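Aldehyde dehydrogenase (Trypanosoma brucei, PDB 5MYP) probably oxidises aldehydes to carboxylic acids with NAD+ as the electron acceptor. Local coordinates at residues Ile17-Arg25 and Ala188-His196; Asn53-Asp64 and Ala156-Leu166. All blocks are in the same frame, centred on the assembly; numbering follows the deposited sequence.

Contact 1: residues Ile17-Arg25 and Ala188-His196; sequences IPVIVSKCR and AVLKERFDH. Unlike the reference sequence in segment 17-25: Val19 (reference Thr).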
ATOM      1  N   ILE A  17       4.031  15.367  23.321  1.00 15.65           N
ATOM      2  CA  ILE A  17       3.832  14.601  22.079  1.00 15.52           C
ATOM      3  C   ILE A  17       2.427  13.964  21.997  1.00 15.31           C
ATOM      4  O   ILE A  17       1.748  14.152  20.988  1.00 15.47           O
ATOM      5  CB  ILE A  17       4.999  13.602  21.821  1.00 15.39           C
ATOM      6  CG1 ILE A  17       6.251  14.391  21.413  1.00 15.35           C
ATOM      7  CG2 ILE A  17       4.632  12.579  20.742  1.00 15.61           C
ATOM      8  CD1 ILE A  17       7.546  13.606  21.485  1.00 15.37           C
ATOM      9  N   PRO A  18       1.981  13.237  23.049  1.00 15.25           N
ATOM     10  CA  PRO A  18       0.591  12.741  23.070  1.00 15.15           C
ATOM     11  C   PRO A  18      -0.480  13.833  22.935  1.00 14.68           C
ATOM     12  O   PRO A  18      -1.509  13.593  22.300  1.00 14.24           O
ATOM     13  CB  PRO A  18       0.468  12.070  24.445  1.00 15.40           C
ATOM     14  CG  PRO A  18       1.858  11.720  24.833  1.00 15.70           C
ATOM     15  CD  PRO A  18       2.782  12.682  24.159  1.00 15.49           C
ATOM     16  N   VAL A  19      -0.227  15.007  23.516  1.00 14.21           N
ATOM     17  CA  VAL A  19      -1.182  16.126  23.473  1.00 14.10           C
ATOM     18  C   VAL A  19      -1.318  16.658  22.045  1.00 13.55           C
ATOM     19  O   VAL A  19      -2.430  16.885  21.572  1.00 13.12           O
ATOM     20  CB  VAL A  19      -0.772  17.279  24.429  1.00 14.51           C
ATOM     21  CG1 VAL A  19      -1.758  18.445  24.337  1.00 14.69           C
ATOM     22  CG2 VAL A  19      -0.673  16.774  25.865  1.00 14.72           C
ATOM     23  N   ILE A  20      -0.180  16.844  21.377  1.00 13.32           N
ATOM     24  CA  ILE A  20      -0.127  17.306  19.989  1.00 13.24           C
ATOM     25  C   ILE A  20      -0.906  16.355  19.068  1.00 13.13           C
ATOM     26  O   ILE A  20      -1.757  16.806  18.294  1.00 12.90           O
ATOM     27  CB  ILE A  20       1.340  17.479  19.509  1.00 13.31           C
ATOM     28  CG1 ILE A  20       1.975  18.694  20.197  1.00 13.39           C
ATOM     29  CG2 ILE A  20       1.433  17.650  17.993  1.00 13.41           C
ATOM     30  CD1 ILE A  20       3.488  18.732  20.140  1.00 13.31           C
ATOM     31  N   VAL A  21      -0.630  15.054  19.172  1.00 12.87           N
ATOM     32  CA  VAL A  21      -1.322  14.057  18.339  1.00 13.05           C
ATOM     33  C   VAL A  21      -2.821  14.010  18.667  1.00 13.09           C
ATOM     34  O   VAL A  21      -3.642  13.968  17.756  1.00 13.04           O
ATOM     35  CB  VAL A  21      -0.692  12.644  18.449  1.00 12.92           C
ATOM     36  CG1 VAL A  21      -1.474  11.629  17.607  1.00 12.91           C
ATOM     37  CG2 VAL A  21       0.770  12.673  18.006  1.00 12.87           C
ATOM     38  N   SER A  22      -3.156  14.032  19.958  1.00 13.25           N
ATOM     39  CA  SER A  22      -4.547  14.005  20.420  1.00 13.66           C
ATOM     40  C   SER A  22      -5.373  15.187  19.904  1.00 13.61           C
ATOM     41  O   SER A  22      -6.533  15.017  19.534  1.00 13.60           O
ATOM     42  CB  SER A  22      -4.595  13.983  21.951  1.00 13.77           C
ATOM     43  OG  SER A  22      -5.929  14.025  22.411  1.00 14.53           O
ATOM     44  N   LYS A  23      -4.770  16.375  19.891  1.00 13.74           N
ATOM     45  CA  LYS A  23      -5.425  17.577  19.359  1.00 14.19           C
ATOM     46  C   LYS A  23      -5.715  17.442  17.861  1.00 13.77           C
ATOM     47  O   LYS A  23      -6.794  17.815  17.404  1.00 13.89           O
ATOM     48  CB  LYS A  23      -4.586  18.836  19.627  1.00 14.59           C
ATOM     49  CG  LYS A  23      -4.709  19.381  21.034  1.00 15.21           C
ATOM     50  CD  LYS A  23      -3.819  20.604  21.232  1.00 15.60           C
ATOM     51  CE  LYS A  23      -3.822  21.050  22.689  1.00 15.92           C
ATOM     52  NZ  LYS A  23      -2.694  21.968  23.002  1.00 16.09           N
ATOM     53  N   CYS A  24      -4.758  16.896  17.112  1.00 13.32           N
ATOM     54  CA  CYS A  24      -4.952  16.618  15.682  1.00 13.14           C
ATOM     55  C   CYS A  24      -6.027  15.555  15.426  1.00 13.14           C
ATOM     56  O   CYS A  24      -6.819  15.678  14.491  1.00 13.04           O
ATOM     57  CB  CYS A  24      -3.622  16.217  15.026  1.00 12.87           C
ATOM     58  SG  CYS A  24      -2.384  17.540  15.003  1.00 12.81           S
ATOM     59  N   ARG A  25      -6.045  14.523  16.267  1.00 13.19           N
ATOM     60  CA  ARG A  25      -7.065  13.464  16.231  1.00 13.26           C
ATOM     61  C   ARG A  25      -8.466  14.034  16.466  1.00 13.33           C
ATOM     62  O   ARG A  25      -9.387  13.776  15.685  1.00 12.93           O
ATOM     63  CB  ARG A  25      -6.726  12.395  17.282  1.00 13.32           C
ATOM     64  CG  ARG A  25      -7.740  11.277  17.482  1.00 13.46           C
ATOM     65  CD  ARG A  25      -7.899  10.401  16.262  1.00 13.49           C
ATOM     66  NE  ARG A  25      -6.655   9.754  15.862  1.00 13.53           N
ATOM     67  CZ  ARG A  25      -6.505   9.046  14.745  1.00 13.41           C
ATOM     68  NH1 ARG A  25      -7.521   8.873  13.905  1.00 13.40           N
ATOM     69  NH2 ARG A  25      -5.323   8.501  14.463  1.00 13.54           N
ATOM     70  N   ALA A 188       9.130   8.510  20.333  1.00 13.12           N
ATOM     71  CA  ALA A 188       7.926   8.858  21.097  1.00 12.99           C
ATOM     72  C   ALA A 188       6.699   9.120  20.210  1.00 12.85           C
ATOM     73  O   ALA A 188       5.606   8.633  20.511  1.00 12.94           O
ATOM     74  CB  ALA A 188       8.196  10.062  21.986  1.00 13.02           C
ATOM     75  N   VAL A 189       6.863   9.888  19.136  1.00 12.73           N
ATOM     76  CA  VAL A 189       5.723  10.172  18.243  1.00 12.77           C
ATOM     77  C   VAL A 189       5.264   8.898  17.513  1.00 12.73           C
ATOM     78  O   VAL A 189       4.076   8.720  17.284  1.00 12.78           O
ATOM     79  CB  VAL A 189       5.992  11.348  17.265  1.00 12.70           C
ATOM     80  CG1 VAL A 189       6.956  10.971  16.156  1.00 12.83           C
ATOM     81  CG2 VAL A 189       4.688  11.864  16.669  1.00 12.81           C
ATOM     82  N   LEU A 190       6.202   8.001  17.202  1.00 12.64           N
ATOM     83  CA  LEU A 190       5.878   6.698  16.597  1.00 12.73           C
ATOM     84  C   LEU A 190       5.070   5.722  17.482  1.00 12.79           C
ATOM     85  O   LEU A 190       4.483   4.767  16.956  1.00 12.59           O
ATOM     86  CB  LEU A 190       7.145   6.019  16.059  1.00 12.77           C
ATOM     87  CG  LEU A 190       7.695   6.606  14.750  1.00 12.76           C
ATOM     88  CD1 LEU A 190       9.084   6.067  14.449  1.00 12.81           C
ATOM     89  CD2 LEU A 190       6.771   6.358  13.565  1.00 12.85           C
ATOM     90  N   LYS A 191       5.048   5.950  18.796  0.50 12.77           N
ATOM     91  CA  LYS A 191       4.159   5.212  19.695  0.50 12.82           C
ATOM     92  C   LYS A 191       2.697   5.645  19.577  0.50 12.81           C
ATOM     93  O   LYS A 191       1.796   4.873  19.904  0.50 12.80           O
ATOM     94  CB  LYS A 191       4.617   5.360  21.147  0.50 12.95           C
ATOM     95  CG  LYS A 191       5.974   4.739  21.418  0.50 13.07           C
ATOM     96  CD  LYS A 191       6.099   4.263  22.858  0.50 13.16           C
ATOM     97  CE  LYS A 191       5.823   5.384  23.847  0.50 13.25           C
ATOM     98  NZ  LYS A 191       4.371   5.550  24.125  0.50 13.40           N
ATOM     99  N   GLU A 192       2.463   6.879  19.124  1.00 12.88           N
ATOM    100  CA  GLU A 192       1.098   7.406  18.953  1.00 12.72           C
ATOM    101  C   GLU A 192       0.446   6.801  17.706  1.00 12.31           C
ATOM    102  O   GLU A 192       1.140   6.411  16.757  1.00 12.01           O
ATOM    103  CB  GLU A 192       1.112   8.931  18.848  1.00 13.23           C
ATOM    104  CG  GLU A 192       1.710   9.657  20.053  1.00 13.50           C
ATOM    105  CD  GLU A 192       0.978   9.370  21.348  1.00 13.97           C
ATOM    106  OE1 GLU A 192      -0.268   9.301  21.339  1.00 14.54           O
ATOM    107  OE2 GLU A 192       1.658   9.209  22.379  1.00 14.57           O
ATOM    108  N   ARG A 193      -0.884   6.733  17.721  0.50 12.11           N
ATOM    109  CA  ARG A 193      -1.642   6.091  16.651  0.50 11.94           C
ATOM    110  C   ARG A 193      -1.942   7.057  15.504  0.50 11.61           C
ATOM    111  O   ARG A 193      -2.605   8.081  15.701  0.50 11.44           O
ATOM    112  CB  ARG A 193      -2.949   5.514  17.186  0.50 12.17           C
ATOM    113  CG  ARG A 193      -3.738   4.775  16.121  0.50 12.36           C
ATOM    114  CD  ARG A 193      -4.904   3.988  16.688  0.50 12.48           C
ATOM    115  NE  ARG A 193      -5.642   3.326  15.619  0.50 12.67           N
ATOM    116  CZ  ARG A 193      -6.717   2.566  15.799  0.50 12.72           C
ATOM    117  NH1 ARG A 193      -7.191   2.354  17.020  0.50 12.82           N
ATOM    118  NH2 ARG A 193      -7.313   2.016  14.751  0.50 12.63           N
ATOM    119  N   PHE A 194      -1.447   6.717  14.316  1.00 11.25           N
ATOM    120  CA  PHE A 194      -1.764   7.437  13.083  1.00 10.89           C
ATOM    121  C   PHE A 194      -2.483   6.502  12.123  1.00 10.60           C
ATOM    122  O   PHE A 194      -2.440   5.277  12.276  1.00 10.57           O
ATOM    123  CB  PHE A 194      -0.491   7.969  12.439  1.00 10.69           C
ATOM    124  CG  PHE A 194       0.197   9.013  13.259  1.00 10.66           C
ATOM    125  CD1 PHE A 194      -0.221  10.338  13.207  1.00 10.61           C
ATOM    126  CD2 PHE A 194       1.250   8.675  14.106  1.00 10.67           C
ATOM    127  CE1 PHE A 194       0.407  11.312  13.973  1.00 10.69           C
ATOM    128  CE2 PHE A 194       1.883   9.644  14.869  1.00 10.56           C
ATOM    129  CZ  PHE A 194       1.462  10.963  14.805  1.00 10.57           C
ATOM    130  N   ASP A 195      -3.138   7.092  11.132  1.00 10.13           N
ATOM    131  CA  ASP A 195      -3.851   6.337  10.103  1.00 10.11           C
ATOM    132  C   ASP A 195      -3.029   6.136   8.833  1.00  9.88           C
ATOM    133  O   ASP A 195      -3.394   5.330   7.982  1.00  9.75           O
ATOM    134  CB  ASP A 195      -5.186   7.008   9.815  1.00 10.18           C
ATOM    135  CG  ASP A 195      -6.035   7.103  11.062  1.00 10.42           C
ATOM    136  OD1 ASP A 195      -6.646   6.078  11.435  1.00 10.42           O
ATOM    137  OD2 ASP A 195      -6.044   8.185  11.697  1.00 10.28           O
ATOM    138  N   HIS A 196      -1.923   6.871   8.726  1.00  9.83           N
ATOM    139  CA  HIS A 196      -0.916   6.669   7.698  1.00  9.79           C
ATOM    140  C   HIS A 196       0.385   7.333   8.155  1.00  9.70           C
ATOM    141  O   HIS A 196       0.354   8.368   8.831  1.00  9.55           O
ATOM    142  CB  HIS A 196      -1.354   7.293   6.365  1.00  9.95           C
ATOM    143  CG  HIS A 196      -0.637   6.741   5.176  1.00 10.19           C
ATOM    144  ND1 HIS A 196      -1.194   5.784   4.358  1.00 10.30           N
ATOM    145  CD2 HIS A 196       0.600   6.989   4.677  1.00 10.42           C
ATOM    146  CE1 HIS A 196      -0.339   5.477   3.397  1.00 10.46           C
ATOM    147  NE2 HIS A 196       0.760   6.187   3.573  1.00 10.50           N
TER
HETATM  148  O   HOH W   1      -2.273  10.996  21.688  1.00 16.22           O
HETATM  149  O   HOH W   2      -4.331   9.155  17.586  1.00 12.18           O
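The guanidinium of Arg25 is met at its edge by the chain that leaves helix 183-191: Arg193 O lies in its plane and accepts from Arg25 NH2 at 3.0 Å, although the donor stands above the plane of that carbonyl. Asp195 OD2 sits somewhat tilted from the guanidinium and takes both terminal nitrogens end-on, Arg25 NH1 at 2.7 Å on its syn lone pair and Arg25 NH2 from above the carboxylate, whose plane is turned 73° from the guanidinium. Bends at chi2 (65°) and chi3 (60°) bring the guanidinium to this chain, and a water joins Arg25 NE to Arg193 O. The Phe194 ring has Val189 O at its edge, in plane, and is approached obliquely at CZ by Val21 CG2 (3.7 Å). Val21 also packs on the aliphatic part of Glu192, while a second water links Glu192 OE1 to Pro18 O. Toward the start of helix 16-29, Ile17 CD1 touches Ala188 CB at 3.6 Å. Helix 16-29 is thereby laid against the end of helix 183-191 and the turn leading into strand 196-200. On the sheet side, Phe194 rests on strands 110-124 and 147-151, and Asp195 OD2 also accepts from Val120 N of strand 110-124.

Contact 2: residues Asn53-Asp64 and Ala156-Leu166; sequences NTDEFCKAIHRD and APATAELLTKL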
ATOM      1  N   ASN A  53       7.484  33.749   2.229  1.00 18.57           N
ATOM      2  CA  ASN A  53       8.733  33.514   2.955  1.00 18.25           C
ATOM      3  C   ASN A  53       9.825  32.820   2.120  1.00 17.90           C
ATOM      4  O   ASN A  53      10.745  32.221   2.682  1.00 17.35           O
ATOM      5  CB  ASN A  53       8.427  32.718   4.227  1.00 18.14           C
ATOM      6  CG  ASN A  53       7.341  33.369   5.066  1.00 18.27           C
ATOM      7  OD1 ASN A  53       7.595  34.336   5.775  1.00 18.20           O
ATOM      8  ND2 ASN A  53       6.123  32.846   4.981  1.00 17.92           N
ATOM      9  N   THR A  54       9.739  32.932   0.792  1.00 17.96           N
ATOM     10  CA  THR A  54      10.703  32.291  -0.117  1.00 18.18           C
ATOM     11  C   THR A  54      12.146  32.720   0.163  1.00 18.48           C
ATOM     12  O   THR A  54      13.043  31.871   0.196  1.00 18.04           O
ATOM     13  CB  THR A  54      10.338  32.534  -1.607  1.00 18.16           C
ATOM     14  OG1 THR A  54       9.193  31.746  -1.948  1.00 17.88           O
ATOM     15  CG2 THR A  54      11.489  32.162  -2.561  1.00 18.16           C
ATOM     16  N   ASP A  55      12.364  34.024   0.364  1.00 18.98           N
ATOM     17  CA  ASP A  55      13.712  34.551   0.619  1.00 19.43           C
ATOM     18  C   ASP A  55      14.338  33.974   1.883  1.00 18.68           C
ATOM     19  O   ASP A  55      15.482  33.522   1.853  1.00 17.94           O
ATOM     20  CB  ASP A  55      13.706  36.081   0.707  1.00 20.66           C
ATOM     21  CG  ASP A  55      13.408  36.754  -0.633  1.00 21.89           C
ATOM     22  OD1 ASP A  55      13.430  36.089  -1.690  1.00 22.67           O
ATOM     23  OD2 ASP A  55      13.153  37.975  -0.625  1.00 23.67           O
ATOM     24  N   GLU A  56      13.582  33.987   2.979  0.50 18.45           N
ATOM     25  CA  GLU A  56      14.068  33.475   4.266  0.50 18.37           C
ATOM     26  C   GLU A  56      14.255  31.950   4.272  0.50 17.99           C
ATOM     27  O   GLU A  56      15.181  31.447   4.913  0.50 17.66           O
ATOM     28  CB  GLU A  56      13.137  33.903   5.405  0.50 18.56           C
ATOM     29  CG  GLU A  56      13.833  33.981   6.759  0.50 18.74           C
ATOM     30  CD  GLU A  56      12.936  34.512   7.864  0.50 18.81           C
ATOM     31  OE1 GLU A  56      11.786  34.896   7.570  0.50 19.03           O
ATOM     32  OE2 GLU A  56      13.381  34.543   9.031  0.50 19.04           O
ATOM     33  N   PHE A  57      13.388  31.224   3.565  1.00 17.72           N
ATOM     34  CA  PHE A  57      13.548  29.757   3.411  1.00 17.70           C
ATOM     35  C   PHE A  57      14.828  29.402   2.640  1.00 17.25           C
ATOM     36  O   PHE A  57      15.556  28.495   3.039  1.00 16.62           O
ATOM     37  CB  PHE A  57      12.334  29.098   2.732  1.00 17.73           C
ATOM     38  CG  PHE A  57      11.224  28.721   3.681  1.00 17.88           C
ATOM     39  CD1 PHE A  57      11.468  27.900   4.781  1.00 18.01           C
ATOM     40  CD2 PHE A  57       9.922  29.158   3.451  1.00 17.96           C
ATOM     41  CE1 PHE A  57      10.444  27.549   5.652  1.00 18.23           C
ATOM     42  CE2 PHE A  57       8.892  28.805   4.315  1.00 18.08           C
ATOM     43  CZ  PHE A  57       9.156  27.997   5.413  1.00 18.20           C
ATOM     44  N   CYS A  58      15.094  30.123   1.550  1.00 17.44           N
ATOM     45  CA  CYS A  58      16.342  29.944   0.793  1.00 17.70           C
ATOM     46  C   CYS A  58      17.578  30.214   1.658  1.00 17.69           C
ATOM     47  O   CYS A  58      18.572  29.492   1.559  1.00 17.11           O
ATOM     48  CB  CYS A  58      16.365  30.824  -0.460  1.00 17.75           C
ATOM     49  SG  CYS A  58      15.192  30.305  -1.731  1.00 18.66           S
ATOM     50  N   LYS A  59      17.499  31.238   2.511  1.00 17.96           N
ATOM     51  CA  LYS A  59      18.581  31.556   3.452  1.00 18.44           C
ATOM     52  C   LYS A  59      18.776  30.475   4.520  1.00 17.52           C
ATOM     53  O   LYS A  59      19.912  30.135   4.855  1.00 16.90           O
ATOM     54  CB  LYS A  59      18.332  32.912   4.127  1.00 19.64           C
ATOM     55  CG  LYS A  59      18.461  34.099   3.184  1.00 20.76           C
ATOM     56  CD  LYS A  59      19.911  34.538   3.034  1.00 21.76           C
ATOM     57  CE  LYS A  59      20.350  35.429   4.193  1.00 22.52           C
ATOM     58  NZ  LYS A  59      21.729  35.972   4.016  1.00 23.06           N
ATOM     59  N   ALA A  60      17.672  29.951   5.056  1.00 17.13           N
ATOM     60  CA  ALA A  60      17.732  28.870   6.054  1.00 16.90           C
ATOM     61  C   ALA A  60      18.286  27.583   5.440  1.00 16.56           C
ATOM     62  O   ALA A  60      19.119  26.895   6.051  1.00 16.05           O
ATOM     63  CB  ALA A  60      16.355  28.614   6.651  1.00 17.06           C
ATOM     64  N   ILE A  61      17.813  27.263   4.236  1.00 16.24           N
ATOM     65  CA  ILE A  61      18.307  26.106   3.488  1.00 16.63           C
ATOM     66  C   ILE A  61      19.788  26.297   3.123  1.00 17.03           C
ATOM     67  O   ILE A  61      20.571  25.343   3.190  1.00 17.10           O
ATOM     68  CB  ILE A  61      17.417  25.813   2.252  1.00 16.38           C
ATOM     69  CG1 ILE A  61      16.052  25.279   2.721  1.00 16.17           C
ATOM     70  CG2 ILE A  61      18.081  24.813   1.300  1.00 16.49           C
ATOM     71  CD1 ILE A  61      14.939  25.434   1.705  1.00 16.15           C
ATOM     72  N   HIS A  62      20.171  27.524   2.773  1.00 17.54           N
ATOM     73  CA  HIS A  62      21.581  27.850   2.549  1.00 17.95           C
ATOM     74  C   HIS A  62      22.434  27.637   3.809  1.00 18.22           C
ATOM     75  O   HIS A  62      23.553  27.133   3.719  1.00 17.94           O
ATOM     76  CB  HIS A  62      21.748  29.289   2.062  1.00 18.16           C
ATOM     77  CG  HIS A  62      23.174  29.683   1.872  1.00 18.40           C
ATOM     78  ND1 HIS A  62      23.858  29.429   0.703  1.00 18.82           N
ATOM     79  CD2 HIS A  62      24.063  30.256   2.717  1.00 18.25           C
ATOM     80  CE1 HIS A  62      25.100  29.853   0.828  1.00 18.55           C
ATOM     81  NE2 HIS A  62      25.252  30.358   2.039  1.00 18.74           N
ATOM     82  N   ARG A  63      21.917  28.036   4.968  1.00 18.73           N
ATOM     83  CA  ARG A  63      22.625  27.827   6.230  1.00 19.41           C
ATOM     84  C   ARG A  63      22.831  26.332   6.518  1.00 18.86           C
ATOM     85  O   ARG A  63      23.920  25.920   6.913  1.00 18.34           O
ATOM     86  CB  ARG A  63      21.873  28.495   7.384  1.00 20.67           C
ATOM     87  CG  ARG A  63      22.659  28.601   8.678  1.00 22.25           C
ATOM     88  CD  ARG A  63      21.883  29.431   9.691  1.00 23.67           C
ATOM     89  NE  ARG A  63      22.525  29.457  11.004  1.00 24.82           N
ATOM     90  CZ  ARG A  63      22.019  30.057  12.084  1.00 25.88           C
ATOM     91  NH1 ARG A  63      22.691  30.016  13.234  1.00 26.61           N
ATOM     92  NH2 ARG A  63      20.850  30.696  12.029  1.00 26.14           N
ATOM     93  N   ASP A  64      21.788  25.533   6.294  1.00 18.26           N
ATOM     94  CA  ASP A  64      21.850  24.081   6.514  1.00 18.11           C
ATOM     95  C   ASP A  64      22.699  23.322   5.489  1.00 17.77           C
ATOM     96  O   ASP A  64      23.521  22.491   5.873  1.00 17.97           O
ATOM     97  CB  ASP A  64      20.438  23.467   6.516  1.00 18.09           C
ATOM     98  CG  ASP A  64      19.605  23.879   7.724  1.00 18.10           C
ATOM     99  OD1 ASP A  64      20.164  24.141   8.810  1.00 18.46           O
ATOM    100  OD2 ASP A  64      18.366  23.923   7.588  1.00 18.19           O
ATOM    101  N   ALA A 156      18.667  19.383   9.513  1.00 19.84           N
ATOM    102  CA  ALA A 156      18.477  20.679   8.832  1.00 19.18           C
ATOM    103  C   ALA A 156      17.813  21.647   9.820  1.00 18.79           C
ATOM    104  O   ALA A 156      16.655  22.035   9.639  1.00 18.34           O
ATOM    105  CB  ALA A 156      17.637  20.509   7.577  1.00 19.32           C
ATOM    106  N   PRO A 157      18.552  22.034  10.879  1.00 18.37           N
ATOM    107  CA  PRO A 157      17.948  22.754  12.000  1.00 18.27           C
ATOM    108  C   PRO A 157      17.455  24.170  11.688  1.00 17.73           C
ATOM    109  O   PRO A 157      16.426  24.576  12.229  1.00 17.81           O
ATOM    110  CB  PRO A 157      19.070  22.780  13.043  1.00 18.44           C
ATOM    111  CG  PRO A 157      20.321  22.716  12.247  1.00 18.62           C
ATOM    112  CD  PRO A 157      19.992  21.797  11.106  1.00 18.49           C
ATOM    113  N   ALA A 158      18.171  24.913  10.846  1.00 17.09           N
ATOM    114  CA  ALA A 158      17.749  26.273  10.479  1.00 16.88           C
ATOM    115  C   ALA A 158      16.398  26.257   9.757  1.00 16.50           C
ATOM    116  O   ALA A 158      15.519  27.076  10.046  1.00 15.81           O
ATOM    117  CB  ALA A 158      18.805  26.959   9.623  1.00 17.07           C
ATOM    118  N   THR A 159      16.233  25.302   8.844  1.00 16.25           N
ATOM    119  CA  THR A 159      14.971  25.113   8.129  1.00 16.34           C
ATOM    120  C   THR A 159      13.859  24.656   9.074  1.00 16.19           C
ATOM    121  O   THR A 159      12.740  25.148   8.986  1.00 16.13           O
ATOM    122  CB  THR A 159      15.123  24.103   6.969  1.00 16.40           C
ATOM    123  OG1 THR A 159      16.189  24.519   6.109  1.00 16.46           O
ATOM    124  CG2 THR A 159      13.838  24.007   6.150  1.00 16.47           C
ATOM    125  N   ALA A 160      14.181  23.729   9.976  1.00 16.24           N
ATOM    126  CA  ALA A 160      13.231  23.247  10.986  1.00 16.33           C
ATOM    127  C   ALA A 160      12.759  24.372  11.909  1.00 16.42           C
ATOM    128  O   ALA A 160      11.575  24.454  12.219  1.00 16.26           O
ATOM    129  CB  ALA A 160      13.850  22.127  11.807  1.00 16.30           C
ATOM    130  N   GLU A 161      13.686  25.227  12.338  1.00 16.49           N
ATOM    131  CA  GLU A 161      13.350  26.379  13.184  1.00 16.64           C
ATOM    132  C   GLU A 161      12.403  27.339  12.458  1.00 15.93           C
ATOM    133  O   GLU A 161      11.362  27.717  12.996  1.00 15.25           O
ATOM    134  CB  GLU A 161      14.616  27.128  13.607  1.00 17.24           C
ATOM    135  CG  GLU A 161      14.373  28.254  14.613  1.00 18.01           C
ATOM    136  CD  GLU A 161      15.608  29.099  14.877  1.00 18.82           C
ATOM    137  OE1 GLU A 161      16.371  29.376  13.929  1.00 20.13           O
ATOM    138  OE2 GLU A 161      15.807  29.510  16.036  1.00 19.95           O
ATOM    139  N   LEU A 162      12.776  27.726  11.240  1.00 15.59           N
ATOM    140  CA  LEU A 162      11.974  28.667  10.448  1.00 15.61           C
ATOM    141  C   LEU A 162      10.572  28.127  10.147  1.00 15.44           C
ATOM    142  O   LEU A 162       9.584  28.842  10.302  1.00 15.17           O
ATOM    143  CB  LEU A 162      12.689  29.025   9.138  1.00 15.60           C
ATOM    144  CG  LEU A 162      12.025  30.091   8.257  1.00 15.68           C
ATOM    145  CD1 LEU A 162      11.827  31.399   9.012  1.00 15.97           C
ATOM    146  CD2 LEU A 162      12.841  30.324   6.996  1.00 15.75           C
ATOM    147  N   LEU A 163      10.494  26.874   9.709  1.00 15.52           N
ATOM    148  CA  LEU A 163       9.204  26.238   9.418  1.00 15.47           C
ATOM    149  C   LEU A 163       8.334  26.135  10.668  1.00 15.25           C
ATOM    150  O   LEU A 163       7.130  26.370  10.608  1.00 14.84           O
ATOM    151  CB  LEU A 163       9.408  24.843   8.817  1.00 15.88           C
ATOM    152  CG  LEU A 163       8.149  24.070   8.397  1.00 16.06           C
ATOM    153  CD1 LEU A 163       7.366  24.817   7.319  1.00 16.27           C
ATOM    154  CD2 LEU A 163       8.533  22.682   7.930  1.00 16.18           C
ATOM    155  N   THR A 164       8.945  25.773  11.792  1.00 15.34           N
ATOM    156  CA  THR A 164       8.237  25.681  13.073  1.00 15.81           C
ATOM    157  C   THR A 164       7.699  27.050  13.510  1.00 16.00           C
ATOM    158  O   THR A 164       6.575  27.141  13.987  1.00 15.66           O
ATOM    159  CB  THR A 164       9.136  25.057  14.162  1.00 15.82           C
ATOM    160  OG1 THR A 164       9.498  23.724  13.761  1.00 16.02           O
ATOM    161  CG2 THR A 164       8.432  25.000  15.511  1.00 15.82           C
ATOM    162  N   LYS A 165       8.487  28.103  13.317  1.00 16.45           N
ATOM    163  CA  LYS A 165       8.046  29.475  13.598  1.00 17.06           C
ATOM    164  C   LYS A 165       6.887  29.908  12.680  1.00 16.94           C
ATOM    165  O   LYS A 165       5.886  30.450  13.154  1.00 16.76           O
ATOM    166  CB  LYS A 165       9.221  30.456  13.461  1.00 17.85           C
ATOM    167  CG  LYS A 165       8.868  31.908  13.785  1.00 18.69           C
ATOM    168  CD  LYS A 165      10.007  32.877  13.512  1.00 19.39           C
ATOM    169  CE  LYS A 165       9.471  34.291  13.315  1.00 19.80           C
ATOM    170  NZ  LYS A 165      10.526  35.344  13.385  1.00 20.45           N
ATOM    171  N   LEU A 166       7.026  29.658  11.379  1.00 16.83           N
ATOM    172  CA  LEU A 166       6.087  30.193  10.380  1.00 16.89           C
ATOM    173  C   LEU A 166       4.782  29.418  10.252  1.00 17.09           C
ATOM    174  O   LEU A 166       3.735  30.027  10.076  1.00 16.51           O
ATOM    175  CB  LEU A 166       6.749  30.284   9.002  1.00 16.81           C
ATOM    176  CG  LEU A 166       7.851  31.327   8.829  1.00 16.84           C
ATOM    177  CD1 LEU A 166       8.507  31.149   7.472  1.00 16.94           C
ATOM    178  CD2 LEU A 166       7.312  32.742   8.973  1.00 17.05           C
TER
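Asp64 turns its carboxylate onto the first turn of helix 157-170 and satisfies three donors there. Its OD1 accepts from Ala158 N at 3.0 Å on the syn lone pair. Its OD2 takes two bonds from one residue: Thr159 N at 2.8 Å, on the syn side and 18° out of the carboxylate plane, and the hydroxyl Thr159 OG1 at 2.7 Å, nearly in line with the C-O bond. With OG1 anti to its own carbonyl carbon (chi1 -55°), Thr159 brings hydroxyl and amide to the same oxygen. Both carboxylate oxygens are thus engaged, and two amides that lack an i-4 partner in the first turn gain one. The negative charge at this helix N-terminus would probably be stabilised by the helix dipole.

Away from this polar end the interface is mainly apolar. Ala60 CB and Ala158 CB lie 4.2 Å apart, and these small residues let the axes of the two segments approach to 7.7 Å. Leu162 CD2 touches both Glu56 O and the Phe57 ring, which it meets obliquely, 3.6 Å from Phe57 CD1, while Leu162 CD1 lies against the Glu56 carboxylate group. At the far end Leu166 CD1 meets Asn53 CG at 3.5 Å. Asn53, at the N-cap of helix 54-65, makes no capping bond with its side chain; its ND2 is hydrogen-bonded to Leu49 O and Tyr170 OH.

The arrangement is a close antiparallel helix pair, its axes 152° apart, with the first-turn amides of helix 157-170 and the Thr159 hydroxyl bonded by an aspartate of the neighbouring helix of the same chain.

Overall arrangement
Both contacts hold N-terminal helices against the sheet-and-helix domain that in aldehyde dehydrogenases forms the NAD-binding Rossmann-like fold. Along the chain, helix 16-29 of contact 1 comes first, then helix 54-65 and helix 157-170 of contact 2, and last the 188-196 segment, so contact 2 falls wholly within the span bridged by contact 1. Their centres are 25 Å apart and their nearest atoms about 9 Å, without touching. They are joined through the same parallel core, strands 110-124, 147-151 and 196-200: helix 157-170 follows strand 147-151, and residues 188-196 lead into strand 196-200. Contact 1 also borders the second subunit, where Arg193 forms a salt bridge with Glu390 of that subunit; both lie away from the predicted active-site residues.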